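Local coordinates for protein (R)-specific enoyl-CoA hydratase (PDB 1IQ6) that catalyses the hydration of trans-2-enoyl-CoA of four to six carbons to (3R)-3-hydroxyacyl-CoA, working as a homodimer in polyhydroxyalkanoate biosynthesis, at residues P40-A43 and A44-A47; I116-Q119 and G120-A124. One frame throughout, in Å; residues are numbered along the deposited sequence.

Interaction 1: P40-A43 and A44-A47; sequences PAFA and ATTA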
ATOM      1  N   PRO B  40       7.576  16.981  14.442  1.00 26.47           N
ATOM      2  CA  PRO B  40       8.983  17.337  14.234  1.00 26.73           C
ATOM      3  C   PRO B  40       9.848  17.142  15.484  1.00 26.52           C
ATOM      4  O   PRO B  40      11.021  16.789  15.384  1.00 26.26           O
ATOM      5  CB  PRO B  40       8.906  18.798  13.792  1.00 27.21           C
ATOM      6  CG  PRO B  40       7.690  19.297  14.503  1.00 26.88           C
ATOM      7  CD  PRO B  40       6.711  18.166  14.309  1.00 27.76           C
ATOM      8  N   ALA B  41       9.272  17.380  16.659  1.00 26.64           N
ATOM      9  CA  ALA B  41      10.010  17.204  17.904  1.00 26.03           C
ATOM     10  C   ALA B  41      10.360  15.725  18.083  1.00 25.39           C
ATOM     11  O   ALA B  41      11.499  15.380  18.404  1.00 25.96           O
ATOM     12  CB  ALA B  41       9.178  17.696  19.086  1.00 27.37           C
ATOM     13  N   PHE B  42       9.374  14.859  17.866  1.00 24.13           N
ATOM     14  CA  PHE B  42       9.577  13.418  17.992  1.00 23.65           C
ATOM     15  C   PHE B  42      10.531  12.933  16.911  1.00 21.91           C
ATOM     16  O   PHE B  42      11.444  12.152  17.176  1.00 21.34           O
ATOM     17  CB  PHE B  42       8.253  12.666  17.850  1.00 24.04           C
ATOM     18  CG  PHE B  42       8.401  11.173  17.917  1.00 24.75           C
ATOM     19  CD1 PHE B  42       8.591  10.534  19.138  1.00 26.51           C
ATOM     20  CD2 PHE B  42       8.399  10.407  16.756  1.00 25.62           C
ATOM     21  CE1 PHE B  42       8.781   9.154  19.201  1.00 27.10           C
ATOM     22  CE2 PHE B  42       8.589   9.029  16.810  1.00 24.67           C
ATOM     23  CZ  PHE B  42       8.780   8.401  18.032  1.00 25.99           C
ATOM     24  N   ALA B  43      10.302  13.392  15.685  1.00 21.17           N
ATOM     25  CA  ALA B  43      11.137  13.005  14.556  1.00 19.95           C
ATOM     26  C   ALA B  43      12.597  13.376  14.784  1.00 19.96           C
ATOM     27  O   ALA B  43      13.504  12.641  14.391  1.00 18.57           O
ATOM     28  CB  ALA B  43      10.621  13.665  13.282  1.00 19.84           C
ATOM     29  N   ALA B  44      12.823  14.518  15.425  1.00 19.20           N
ATOM     30  CA  ALA B  44      14.176  14.986  15.699  1.00 20.15           C
ATOM     31  C   ALA B  44      14.975  14.008  16.559  1.00 21.37           C
ATOM     32  O   ALA B  44      16.204  13.964  16.478  1.00 21.85           O
ATOM     33  CB  ALA B  44      14.128  16.352  16.375  1.00 21.73           C
ATOM     34  N   THR B  45      14.279  13.225  17.379  1.00 22.86           N
ATOM     35  CA  THR B  45      14.939  12.260  18.254  1.00 24.49           C
ATOM     36  C   THR B  45      15.278  10.966  17.522  1.00 25.53           C
ATOM     37  O   THR B  45      15.927  10.081  18.081  1.00 26.90           O
ATOM     38  CB  THR B  45      14.063  11.912  19.475  1.00 24.64           C
ATOM     39  OG1 THR B  45      12.915  11.169  19.046  1.00 25.69           O
ATOM     40  CG2 THR B  45      13.603  13.176  20.179  1.00 25.22           C
ATOM     41  N   THR B  46      14.831  10.854  16.277  1.00 25.61           N
ATOM     42  CA  THR B  46      15.101   9.663  15.476  1.00 25.45           C
ATOM     43  C   THR B  46      16.202   9.955  14.466  1.00 25.58           C
ATOM     44  O   THR B  46      16.536  11.115  14.217  1.00 25.91           O
ATOM     45  CB  THR B  46      13.853   9.202  14.701  1.00 25.87           C
ATOM     46  OG1 THR B  46      13.609  10.096  13.608  1.00 25.23           O
ATOM     47  CG2 THR B  46      12.638   9.182  15.614  1.00 24.89           C
ATOM     48  N   ALA B  47      16.758   8.898  13.882  1.00 26.00           N
ATOM     49  CA  ALA B  47      17.818   9.041  12.893  1.00 25.94           C
ATOM     50  C   ALA B  47      17.337   9.814  11.668  1.00 24.87           C
ATOM     51  O   ALA B  47      18.146  10.336  10.903  1.00 26.38           O
ATOM     52  CB  ALA B  47      18.329   7.665  12.476  1.00 26.69           C
TER
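Thr-46 and Thr-45 fold their hydroxyls back onto Ala-43 O and Phe-42 O of the short helix 40-44. Thr-46 can be followed outward. Its CB stands 3.5 Å from Ala-43 O. From there OG1 reaches Ala-43 O at 2.7 Å as a donor, in the carbonyl plane and on a lone pair. The chi1 of 74° sets OG1 between its own backbone N and carbonyl carbon, which lets it turn back to this oxygen. The same OG1 accepts from Phe-48 N. The other branch, CG2, packs against Phe-42 O at 3.6 Å and lies obliquely to the Phe-42 ring. The backbone N of Thr-46 bonds Ala-43 O as well, from above the carbonyl plane.

Thr-45 repeats the pattern one residue earlier. Phe-42 O accepts from Thr-45 N at 3.0 Å and from Thr-45 OG1 at 2.6 Å. Ala-44 N to Pro-40 O keeps the i to i+4 bonding of the helix. The Phe-42 ring rests on Pro-35 and Leu-36, residues of the substrate-binding segment assigned by similarity. At the C-terminal end of a short helix, each threonine thus turns a hydroxyl and a backbone N-H to the carbonyl three residues before, a common way for threonine to satisfy main-chain oxygens.

Interaction 2: I116-Q119 and G120-A124; sequences IFTQ and GGALA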
ATOM      1  N   ILE B 116      10.121   3.580  -6.364  1.00 10.73           N
ATOM      2  CA  ILE B 116       9.902   4.965  -5.955  1.00 11.20           C
ATOM      3  C   ILE B 116      11.296   5.535  -5.719  1.00 10.37           C
ATOM      4  O   ILE B 116      12.092   4.953  -4.973  1.00 11.14           O
ATOM      5  CB  ILE B 116       9.132   5.088  -4.618  1.00 10.11           C
ATOM      6  CG1 ILE B 116       7.720   4.505  -4.736  1.00 13.43           C
ATOM      7  CG2 ILE B 116       9.066   6.566  -4.200  1.00 12.56           C
ATOM      8  CD1 ILE B 116       6.796   5.293  -5.649  1.00 14.17           C
ATOM      9  N   PHE B 117      11.596   6.657  -6.368  1.00 10.40           N
ATOM     10  CA  PHE B 117      12.884   7.319  -6.198  1.00 11.12           C
ATOM     11  C   PHE B 117      12.686   8.645  -5.478  1.00 11.68           C
ATOM     12  O   PHE B 117      11.695   9.339  -5.701  1.00 11.72           O
ATOM     13  CB  PHE B 117      13.562   7.590  -7.548  1.00 12.28           C
ATOM     14  CG  PHE B 117      14.177   6.376  -8.173  1.00 12.38           C
ATOM     15  CD1 PHE B 117      13.433   5.565  -9.021  1.00 12.23           C
ATOM     16  CD2 PHE B 117      15.494   6.024  -7.887  1.00 13.65           C
ATOM     17  CE1 PHE B 117      13.992   4.411  -9.578  1.00 11.39           C
ATOM     18  CE2 PHE B 117      16.060   4.871  -8.442  1.00 13.15           C
ATOM     19  CZ  PHE B 117      15.300   4.067  -9.287  1.00 13.65           C
ATOM     20  N   THR B 118      13.638   8.985  -4.620  1.00 12.55           N
ATOM     21  CA  THR B 118      13.582  10.234  -3.878  1.00 13.53           C
ATOM     22  C   THR B 118      13.868  11.393  -4.816  1.00 14.69           C
ATOM     23  O   THR B 118      14.223  11.205  -5.979  1.00 15.42           O
ATOM     24  CB  THR B 118      14.642  10.279  -2.777  1.00 12.50           C
ATOM     25  OG1 THR B 118      15.945  10.266  -3.381  1.00 14.52           O
ATOM     26  CG2 THR B 118      14.498   9.084  -1.844  1.00 14.86           C
ATOM     27  N   GLN B 119      13.718  12.597  -4.286  1.00 15.46           N
ATOM     28  CA  GLN B 119      13.972  13.809  -5.041  1.00 18.52           C
ATOM     29  C   GLN B 119      15.437  13.826  -5.485  1.00 18.08           C
ATOM     30  O   GLN B 119      15.767  14.352  -6.547  1.00 21.05           O
ATOM     31  CB  GLN B 119      13.661  15.010  -4.148  1.00 19.69           C
ATOM     32  CG  GLN B 119      13.736  16.356  -4.811  1.00 23.29           C
ATOM     33  CD  GLN B 119      13.164  17.432  -3.916  1.00 24.70           C
ATOM     34  OE1 GLN B 119      11.971  17.427  -3.614  1.00 22.13           O
ATOM     35  NE2 GLN B 119      14.013  18.354  -3.473  1.00 26.35           N
ATOM     36  N   GLY B 120      16.300  13.224  -4.671  1.00 17.46           N
ATOM     37  CA  GLY B 120      17.722  13.168  -4.970  1.00 18.67           C
ATOM     38  C   GLY B 120      18.132  12.041  -5.900  1.00 18.11           C
ATOM     39  O   GLY B 120      19.317  11.871  -6.185  1.00 20.10           O
ATOM     40  N   GLY B 121      17.159  11.263  -6.366  1.00 15.95           N
ATOM     41  CA  GLY B 121      17.450  10.171  -7.280  1.00 15.24           C
ATOM     42  C   GLY B 121      17.858   8.841  -6.671  1.00 13.61           C
ATOM     43  O   GLY B 121      18.438   7.997  -7.361  1.00 14.75           O
ATOM     44  N   ALA B 122      17.549   8.642  -5.393  1.00 12.95           N
ATOM     45  CA  ALA B 122      17.891   7.404  -4.702  1.00 12.61           C
ATOM     46  C   ALA B 122      16.664   6.523  -4.514  1.00 11.08           C
ATOM     47  O   ALA B 122      15.550   7.016  -4.331  1.00 11.95           O
ATOM     48  CB  ALA B 122      18.532   7.711  -3.348  1.00 12.87           C
ATOM     49  N   LEU B 123      16.878   5.213  -4.544  1.00 10.70           N
ATOM     50  CA  LEU B 123      15.788   4.254  -4.408  1.00 11.02           C
ATOM     51  C   LEU B 123      15.198   4.242  -3.004  1.00 10.48           C
ATOM     52  O   LEU B 123      15.890   3.929  -2.039  1.00 11.69           O
ATOM     53  CB  LEU B 123      16.286   2.854  -4.767  1.00 11.19           C
ATOM     54  CG  LEU B 123      15.212   1.771  -4.912  1.00 10.64           C
ATOM     55  CD1 LEU B 123      14.255   2.129  -6.037  1.00 11.37           C
ATOM     56  CD2 LEU B 123      15.884   0.431  -5.195  1.00 11.83           C
ATOM     57  N   ALA B 124      13.913   4.572  -2.901  1.00  9.60           N
ATOM     58  CA  ALA B 124      13.231   4.603  -1.607  1.00 11.16           C
ATOM     59  C   ALA B 124      12.357   3.370  -1.382  1.00  9.78           C
ATOM     60  O   ALA B 124      12.264   2.863  -0.260  1.00 11.89           O
ATOM     61  CB  ALA B 124      12.387   5.865  -1.502  1.00 10.82           C
TER
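Phe-117 and Leu-123 face each other as an antiparallel non-hydrogen-bonded pair, CA atoms 4.6 Å apart, with backbone bonds from Ala-124 N to Ile-116 O and from Thr-118 N to Ala-122 O, both 2.8 Å, on either side. Their side chains share one face of the sheet. Leu-123 CD1 lies over a face of the Phe-117 ring, 4.1 Å from the centroid and offset toward the rim. This is a CH-pi contact. With CG of Leu-123 anti to its backbone N (chi1 -170°) and chi2 at 62°, CD1 also packs on Ile-116 O at 3.7 Å.

Residues 116-124 span the turn and the adjoining strand ends of the beta hairpin 109-117 and 123-132, part of the antiparallel sheet of the hotdog fold. A type I turn runs from Thr-118 to Gly-121 and is closed by Gly-121 N to Thr-118 O. Gly-121 takes a positive phi of 85°, a backbone shape glycine adopts readily. This is a 3:5 hairpin, a type I turn with a G1 beta bulge.

Thr-118 OG1 sits inside the bend and accepts from Ala-122 N at 3.0 Å. Gly-120 N adds a weak, bent bond to the same oxygen. CG2 lies against Ala-122 O at 3.4 Å and reaches Ala-124 CB at 3.9 Å. Ala-124 CB also meets Ile-116 CG2. The extended Gln-119 side chain runs to Asp-92, and its OE1 accepts from Glu-93 N.

Both interactions are local contacts within one continuous stretch, but they hold different elements. Interaction 1 lies at the surface, its centre about 24 Å from the chain centre, where helix 40-44 gives way to loop. Interaction 2 is partly buried, about 11 Å from that centre, and joins two neighbouring strands. Their centres are about 21 Å apart and they do not touch. Threonine hydroxyls serve both. In 40-47 both donate to carbonyls, and that of Thr-46 also accepts from Phe-48 N; in 116-124 the Thr-118 hydroxyl accepts from backbone N-H groups. Apolar packing matters more in interaction 2, where Ile-116 and Ala-124 are buried. Interaction 1 relies mainly on hydroxyl and N-H bonds to main-chain carbonyls.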